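RidA family protein (Psychrobacter sp. MES7-P7E, PDB 6L8P) probably hydrolyses reactive enamine and imine intermediates to keto acids and ammonia, as a trimeric member of the RidA family of deaminases from a cold-adapted Antarctic bacterium. Local coordinates at residues 73-78 against 109-114; 103-108 against 121-126. The protein carries 1 engineered substitution. All blocks are in the same frame, centred on the assembly; numbering follows the deposited sequence.

Interaction 1 (73-78 against 109-114)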
ATOM      1  N   GLN A  73      11.656 -16.778   5.199  1.00  9.80           N
ATOM      2  CA  GLN A  73      12.757 -15.835   5.341  1.00 11.71           C
ATOM      3  C   GLN A  73      12.251 -14.398   5.430  1.00  9.30           C
ATOM      4  O   GLN A  73      12.774 -13.598   6.209  1.00 10.53           O
ATOM      5  CB  GLN A  73      13.715 -16.004   4.160  1.00 11.13           C
ATOM      6  CG  GLN A  73      14.966 -15.085   4.254  1.00 11.22           C
ATOM      7  CD  GLN A  73      15.869 -15.506   5.412  1.00 13.39           C
ATOM      8  OE1 GLN A  73      16.284 -16.680   5.469  1.00 17.83           O
ATOM      9  NE2 GLN A  73      16.082 -14.628   6.372  1.00 13.57           N
ATOM     10  N   VAL A  74      11.196 -14.063   4.672  1.00  9.66           N
ATOM     11  CA  VAL A  74      10.598 -12.735   4.793  1.00  8.84           C
ATOM     12  C   VAL A  74      10.137 -12.496   6.216  1.00 10.11           C
ATOM     13  O   VAL A  74      10.384 -11.427   6.787  1.00  9.16           O
ATOM     14  CB  VAL A  74       9.421 -12.577   3.803  1.00 10.19           C
ATOM     15  CG1 VAL A  74       8.585 -11.341   4.173  1.00 11.39           C
ATOM     16  CG2 VAL A  74       9.918 -12.447   2.368  1.00 12.05           C
ATOM     17  N   PHE A  75       9.495 -13.501   6.822  1.00 11.88           N
ATOM     18  CA  PHE A  75       9.080 -13.340   8.218  1.00 12.16           C
ATOM     19  C   PHE A  75      10.276 -13.163   9.161  1.00  9.17           C
ATOM     20  O   PHE A  75      10.228 -12.343  10.082  1.00 12.28           O
ATOM     21  CB  PHE A  75       8.184 -14.514   8.652  1.00 13.46           C
ATOM     22  CG  PHE A  75       6.702 -14.229   8.466  1.00 10.81           C
ATOM     23  CD1 PHE A  75       6.024 -13.403   9.352  1.00 13.91           C
ATOM     24  CD2 PHE A  75       6.053 -14.691   7.347  1.00 12.89           C
ATOM     25  CE1 PHE A  75       4.633 -13.106   9.147  1.00 16.00           C
ATOM     26  CE2 PHE A  75       4.710 -14.409   7.113  1.00 16.26           C
ATOM     27  CZ  PHE A  75       3.994 -13.610   8.037  1.00 13.52           C
ATOM     28  N   GLU A  76      11.375 -13.905   8.941  1.00 11.99           N
ATOM     29  CA  GLU A  76      12.553 -13.693   9.793  1.00 13.01           C
ATOM     30  C   GLU A  76      13.108 -12.276   9.631  1.00 10.37           C
ATOM     31  O   GLU A  76      13.514 -11.619  10.615  1.00 13.63           O
ATOM     32  CB  GLU A  76      13.630 -14.731   9.455  1.00 15.62           C
ATOM     33  CG  GLU A  76      13.196 -16.169   9.805  1.00 19.84           C
ATOM     34  CD  GLU A  76      12.772 -16.289  11.281  1.00 55.89           C
ATOM     35  OE1 GLU A  76      13.500 -15.758  12.153  1.00 55.90           O
ATOM     36  OE2 GLU A  76      11.712 -16.899  11.574  1.00 60.26           O
ATOM     37  N   ASN A  77      13.130 -11.786   8.380  1.00 10.24           N
ATOM     38  CA  ASN A  77      13.608 -10.434   8.102  1.00  9.22           C
ATOM     39  C   ASN A  77      12.729  -9.362   8.756  1.00 10.45           C
ATOM     40  O   ASN A  77      13.222  -8.408   9.382  1.00 11.71           O
ATOM     41  CB  ASN A  77      13.696 -10.246   6.582  1.00  9.20           C
ATOM     42  CG  ASN A  77      14.753 -11.155   5.940  1.00 10.77           C
ATOM     43  OD1 ASN A  77      15.600 -11.699   6.645  1.00 13.42           O
ATOM     44  ND2 ASN A  77      14.693 -11.322   4.594  1.00 11.42           N
ATOM     45  N   ILE A  78      11.406  -9.525   8.651  1.00 10.18           N
ATOM     46  CA  ILE A  78      10.501  -8.587   9.298  1.00  8.81           C
ATOM     47  C   ILE A  78      10.670  -8.632  10.803  1.00  9.18           C
ATOM     48  O   ILE A  78      10.732  -7.584  11.444  1.00 10.92           O
ATOM     49  CB  ILE A  78       9.048  -8.873   8.877  1.00  9.31           C
ATOM     50  CG1 ILE A  78       8.882  -8.561   7.379  1.00  9.83           C
ATOM     51  CG2 ILE A  78       8.073  -8.019   9.702  1.00 10.36           C
ATOM     52  CD1 ILE A  78       7.493  -8.987   6.841  1.00 10.09           C
ATOM     53  N   ASN A 109      -0.818 -18.597   3.622  1.00 13.83           N
ATOM     54  CA  ASN A 109      -1.636 -18.552   4.824  1.00 15.36           C
ATOM     55  C   ASN A 109      -1.071 -19.482   5.893  1.00 15.38           C
ATOM     56  O   ASN A 109      -1.063 -19.119   7.081  1.00 14.90           O
ATOM     57  CB  ASN A 109      -3.087 -18.879   4.461  1.00 14.20           C
ATOM     58  CG  ASN A 109      -3.763 -17.736   3.689  1.00 15.69           C
ATOM     59  OD1 ASN A 109      -3.523 -16.553   3.981  1.00 16.87           O
ATOM     60  ND2 ASN A 109      -4.630 -18.078   2.735  1.00 17.69           N
ATOM     61  N   GLU A 110      -0.479 -20.611   5.480  1.00 14.62           N
ATOM     62  CA  GLU A 110       0.142 -21.522   6.443  1.00 15.65           C
ATOM     63  C   GLU A 110       1.353 -20.890   7.119  1.00 17.30           C
ATOM     64  O   GLU A 110       1.530 -21.004   8.345  1.00 17.22           O
ATOM     65  CB  GLU A 110       0.540 -22.820   5.748  1.00 16.30           C
ATOM     66  CG  GLU A 110      -0.640 -23.669   5.325  1.00 29.22           C
ATOM     67  CD  GLU A 110      -0.216 -24.902   4.537  1.00 54.54           C
ATOM     68  OE1 GLU A 110       1.008 -25.159   4.426  1.00 50.18           O
ATOM     69  OE2 GLU A 110      -1.116 -25.608   4.029  1.00 56.92           O
ATOM     70  N   VAL A 111       2.196 -20.195   6.344  1.00 13.24           N
ATOM     71  CA  VAL A 111       3.361 -19.561   6.929  1.00 11.99           C
ATOM     72  C   VAL A 111       2.930 -18.466   7.888  1.00 12.62           C
ATOM     73  O   VAL A 111       3.530 -18.296   8.959  1.00 13.58           O
ATOM     74  CB  VAL A 111       4.277 -19.024   5.803  1.00 12.79           C
ATOM     75  CG1 VAL A 111       5.405 -18.166   6.365  1.00 14.63           C
ATOM     76  CG2 VAL A 111       4.845 -20.217   4.994  1.00 17.66           C
ATOM     77  N   PHE A 112       1.832 -17.763   7.554  1.00 14.00           N
ATOM     78  CA  PHE A 112       1.301 -16.753   8.465  1.00 11.88           C
ATOM     79  C   PHE A 112       0.911 -17.381   9.799  1.00 14.04           C
ATOM     80  O   PHE A 112       1.311 -16.876  10.871  1.00 13.88           O
ATOM     81  CB  PHE A 112       0.095 -16.040   7.828  1.00 12.92           C
ATOM     82  CG  PHE A 112       0.450 -14.767   7.105  1.00 10.96           C
ATOM     83  CD1 PHE A 112       1.347 -14.786   6.048  1.00 11.90           C
ATOM     84  CD2 PHE A 112      -0.117 -13.571   7.491  1.00 10.93           C
ATOM     85  CE1 PHE A 112       1.682 -13.586   5.388  1.00 11.87           C
ATOM     86  CE2 PHE A 112       0.197 -12.379   6.850  1.00 11.97           C
ATOM     87  CZ  PHE A 112       1.144 -12.395   5.800  1.00 12.60           C
ATOM     88  N   VAL A 113       0.192 -18.520   9.738  1.00 14.54           N
ATOM     89  CA  VAL A 113      -0.260 -19.177  10.969  1.00 15.17           C
ATOM     90  C   VAL A 113       0.942 -19.612  11.787  1.00 19.47           C
ATOM     91  O   VAL A 113       0.962 -19.467  13.017  1.00 18.45           O
ATOM     92  CB  VAL A 113      -1.177 -20.370  10.638  1.00 14.74           C
ATOM     93  CG1 VAL A 113      -1.361 -21.267  11.898  1.00 21.56           C
ATOM     94  CG2 VAL A 113      -2.532 -19.902  10.117  1.00 16.12           C
ATOM     95  N   ALA A 114       1.986 -20.097  11.111  1.00 16.89           N
ATOM     96  CA  ALA A 114       3.152 -20.594  11.833  1.00 17.95           C
ATOM     97  C   ALA A 114       3.911 -19.475  12.526  1.00 20.01           C
ATOM     98  O   ALA A 114       4.577 -19.708  13.547  1.00 21.77           O
ATOM     99  CB  ALA A 114       4.077 -21.340  10.868  1.00 18.98           C
TER

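Interaction 2 (103-108 against 121-126)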
ATOM      1  N   SER A 103      -1.182 -19.159  -6.831  1.00 11.97           N
ATOM      2  CA  SER A 103      -1.132 -20.569  -6.452  1.00 16.06           C
ATOM      3  C   SER A 103      -0.428 -20.768  -5.122  1.00 15.75           C
ATOM      4  O   SER A 103      -0.639 -21.796  -4.477  1.00 19.57           O
ATOM      5  CB  SER A 103      -0.407 -21.395  -7.526  1.00 18.26           C
ATOM      6  OG  SER A 103      -1.115 -21.285  -8.749  1.00 33.25           O
ATOM      7  N   ASP A 104       0.426 -19.830  -4.702  1.00 11.99           N
ATOM      8  CA  ASP A 104       1.094 -19.917  -3.407  1.00 11.65           C
ATOM      9  C   ASP A 104       0.239 -19.424  -2.226  1.00 11.59           C
ATOM     10  O   ASP A 104       0.723 -19.448  -1.092  1.00 14.82           O
ATOM     11  CB  ASP A 104       2.404 -19.127  -3.458  1.00 13.55           C
ATOM     12  CG  ASP A 104       3.392 -19.708  -4.463  1.00 19.24           C
ATOM     13  OD1 ASP A 104       3.519 -20.956  -4.526  1.00 19.25           O
ATOM     14  OD2 ASP A 104       4.088 -18.943  -5.181  1.00 15.74           O
ATOM     15  N   PHE A 105      -1.016 -19.042  -2.462  1.00 13.72           N
ATOM     16  CA  PHE A 105      -1.861 -18.437  -1.424  1.00 14.05           C
ATOM     17  C   PHE A 105      -2.057 -19.378  -0.233  1.00 15.83           C
ATOM     18  O   PHE A 105      -1.921 -18.958   0.925  1.00 14.54           O
ATOM     19  CB  PHE A 105      -3.198 -18.029  -2.058  1.00 15.06           C
ATOM     20  CG  PHE A 105      -4.094 -17.129  -1.193  1.00 17.22           C
ATOM     21  CD1 PHE A 105      -3.740 -15.814  -0.934  1.00 16.34           C
ATOM     22  CD2 PHE A 105      -5.309 -17.598  -0.711  1.00 16.61           C
ATOM     23  CE1 PHE A 105      -4.573 -14.958  -0.166  1.00 17.09           C
ATOM     24  CE2 PHE A 105      -6.153 -16.757   0.070  1.00 18.03           C
ATOM     25  CZ  PHE A 105      -5.782 -15.444   0.331  1.00 17.82           C
ATOM     26  N   ALA A 106      -2.322 -20.661  -0.492  1.00 15.93           N
ATOM     27  CA  ALA A 106      -2.538 -21.572   0.631  1.00 16.45           C
ATOM     28  C   ALA A 106      -1.295 -21.660   1.499  1.00 15.49           C
ATOM     29  O   ALA A 106      -1.374 -21.532   2.729  1.00 16.65           O
ATOM     30  CB  ALA A 106      -2.950 -22.959   0.116  1.00 18.90           C
ATOM     31  N   VAL A 107      -0.113 -21.814   0.875  1.00 14.94           N
ATOM     32  CA  VAL A 107       1.085 -21.912   1.688  1.00 16.10           C
ATOM     33  C   VAL A 107       1.395 -20.573   2.368  1.00 17.26           C
ATOM     34  O   VAL A 107       1.863 -20.556   3.510  1.00 15.80           O
ATOM     35  CB  VAL A 107       2.252 -22.420   0.824  1.00 15.23           C
ATOM     36  CG1 VAL A 107       3.558 -22.382   1.600  1.00 16.79           C
ATOM     37  CG2 VAL A 107       1.955 -23.834   0.376  1.00 20.05           C
ATOM     38  N   LEU A 108       1.082 -19.440   1.714  1.00 12.71           N
ATOM     39  CA  LEU A 108       1.218 -18.144   2.379  1.00 11.68           C
ATOM     40  C   LEU A 108       0.437 -18.132   3.687  1.00 11.99           C
ATOM     41  O   LEU A 108       0.961 -17.752   4.745  1.00 14.47           O
ATOM     42  CB  LEU A 108       0.692 -17.035   1.450  1.00 14.57           C
ATOM     43  CG  LEU A 108       0.668 -15.624   2.057  1.00 14.79           C
ATOM     44  CD1 LEU A 108       2.095 -15.034   1.971  1.00 13.83           C
ATOM     45  CD2 LEU A 108      -0.386 -14.735   1.388  1.00 15.45           C
ATOM     46  N   PRO A 121      -3.068  -9.500  12.048  1.00 10.71           N
ATOM     47  CA  PRO A 121      -3.158  -8.144  11.481  1.00  9.34           C
ATOM     48  C   PRO A 121      -4.165  -8.096  10.339  1.00  8.86           C
ATOM     49  O   PRO A 121      -4.546  -9.117   9.746  1.00  9.80           O
ATOM     50  CB  PRO A 121      -1.738  -7.876  10.947  1.00 12.39           C
ATOM     51  CG  PRO A 121      -0.854  -8.841  11.725  1.00 11.42           C
ATOM     52  CD  PRO A 121      -1.713 -10.075  11.908  1.00 10.16           C
ATOM     53  N   ALA A 122      -4.521  -6.856   9.990  1.00  8.13           N
ATOM     54  CA  ALA A 122      -5.181  -6.598   8.727  1.00  7.97           C
ATOM     55  C   ALA A 122      -4.205  -6.944   7.605  1.00  9.15           C
ATOM     56  O   ALA A 122      -2.982  -6.970   7.792  1.00  9.92           O
ATOM     57  CB  ALA A 122      -5.601  -5.127   8.661  1.00 10.26           C
ATOM     58  N   ARG A 123      -4.748  -7.223   6.439  1.00  7.15           N
ATOM     59  CA  ARG A 123      -3.906  -7.663   5.322  1.00  7.30           C
ATOM     60  C   ARG A 123      -4.524  -7.266   3.992  1.00  9.35           C
ATOM     61  O   ARG A 123      -5.747  -7.193   3.850  1.00  9.13           O
ATOM     62  CB  ARG A 123      -3.708  -9.183   5.338  1.00  8.78           C
ATOM     63  CG  ARG A 123      -2.433  -9.662   4.592  1.00  9.53           C
ATOM     64  CD  ARG A 123      -2.277 -11.192   4.778  1.00  9.50           C
ATOM     65  NE  ARG A 123      -3.231 -11.938   3.950  1.00  9.35           N
ATOM     66  CZ  ARG A 123      -3.272 -13.269   3.892  1.00 12.68           C
ATOM     67  NH1 ARG A 123      -2.400 -13.982   4.635  1.00 13.24           N
ATOM     68  NH2 ARG A 123      -4.149 -13.872   3.108  1.00 15.31           N
ATOM     69  N   ALA A 124      -3.659  -7.113   2.988  1.00  8.77           N
ATOM     70  CA  ALA A 124      -4.078  -7.187   1.601  1.00  7.72           C
ATOM     71  C   ALA A 124      -3.129  -8.122   0.868  1.00  9.13           C
ATOM     72  O   ALA A 124      -1.976  -8.325   1.292  1.00  9.95           O
ATOM     73  CB  ALA A 124      -4.071  -5.819   0.964  1.00 10.58           C
ATOM     74  N   ALA A 125      -3.600  -8.696  -0.235  1.00  8.70           N
ATOM     75  CA  ALA A 125      -2.760  -9.641  -0.976  1.00  8.21           C
ATOM     76  C   ALA A 125      -3.134  -9.548  -2.443  1.00  9.57           C
ATOM     77  O   ALA A 125      -4.318  -9.600  -2.803  1.00 10.17           O
ATOM     78  CB  ALA A 125      -2.916 -11.094  -0.458  1.00 11.80           C
ATOM     79  N   VAL A 126      -2.126  -9.444  -3.308  1.00  9.46           N
ATOM     80  CA  VAL A 126      -2.382  -9.390  -4.743  1.00  7.79           C
ATOM     81  C   VAL A 126      -1.290 -10.174  -5.444  1.00  6.81           C
ATOM     82  O   VAL A 126      -0.211 -10.414  -4.881  1.00  9.38           O
ATOM     83  CB  VAL A 126      -2.377  -7.950  -5.297  1.00 10.35           C
ATOM     84  CG1 VAL A 126      -3.401  -7.057  -4.556  1.00 11.21           C
ATOM     85  CG2 VAL A 126      -0.972  -7.340  -5.189  1.00 12.31           C
TER

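Interaction 1 (73-78 against 109-114)
The two helices that lie on the sheet of this RidA-family subunit, 67-84 and 105-115, meet here through a T-shaped aromatic pair, Phe75 driving its ring edge into the face of Phe112. The planes stand at 89°, with ring centroids 4.9 Å apart. The leading edge is the CE2-CZ bond of Phe75, which lands over the CD1-CE1 side of the other ring rather than its middle: Phe75 CZ lies 3.5 Å from Phe112 CD1, and Phe75 CE2 is 3.6 Å from Phe112 CE1. The first bond of the Phe112 side chain heads away from helix 67-84, yet its ring ends up at the contact, with a first torsion of -94°, displaced from a staggered value. Val111 packs along the CD2-CE2 flank of the Phe75 ring. Its CG1, anti to the backbone N, sits 3.7 Å from Phe75 CD2, approaching obliquely to the ring. No hydrogen bond crosses between the helices, and all three touching residues are buried. On the far side of helix 67-84, Gln73 NE2 donates to Asn77 OD1 at 3.0 Å, one turn along, from above the carbonyl plane. Phe112 also meets Ile139 on strand 137-144 and Phe95 on strand 92-99, while Val74 and Ile78 settle on Ile139, so both helices rest on the same central strand.

Interaction 2 (103-108 against 121-126)
Phe105 and Leu108, on the first turn of helix 105-115, meet the end of Arg123, which reaches toward them from strand 122-127. Here the packing is tight. Phe105 CE1 comes within 3.5 Å of Arg123 NH2, ring and guanidinium planes 71° apart, so the two groups do not stack. Leu108 instead covers one guanidinium face: its CD2 stands 3.8 Å above the plane, toward the rim, and is 3.9 Å from Arg123 NH1. The arginine is extended through its first two side-chain torsions and bends at the third (75°), with NH1 and NH2 leading toward the helix. Polar partners lie beyond the two segments. Arg123 NH1 hydrogen-bonds to Asn109 OD1, and Arg123 NH2 is equally near that oxygen, so one amide oxygen steadies both terminal nitrogens. Arg123 NE bonds to a malonate ion, probably from the crystallisation liquor; the position is consistent with the carboxylate-binding arginine of RidA active sites. The looser side is where Phe105, itself partly exposed, meets Ala125: the methyl CB lies at the ring edge, 4.2 Å from Phe105 CE1. The contact joins the helix and second strand of a beta-alpha-beta unit, and strand 122-127 runs parallel to strand 92-99, to which Ala122 and Ala124 are hydrogen-bonded. Tyr38 of the second subunit packs on Arg123, and Ser51 OG of that subunit accepts a hydrogen bond from the Arg123 backbone N, while Leu108 leans on Phe67 of helix 67-84.

In the fold
Both contacts use helix 105-115, and both are buried, but interaction 1 lies nearer the centre of the chain and is wholly apolar, whereas interaction 2 sets apolar side chains against a cation; both also touch the second subunit. Interaction 1 joins helix to helix; interaction 2 joins helix to the strand that ends the sheet within this chain. They meet directly at Phe112, whose ring has Phe75 over one face and Arg123 on the opposite face in a cation-pi contact; Asn109 is the second place where they join. Phe112 thus lies between Phe75 and the arginine at the malonate site, and may help to position it.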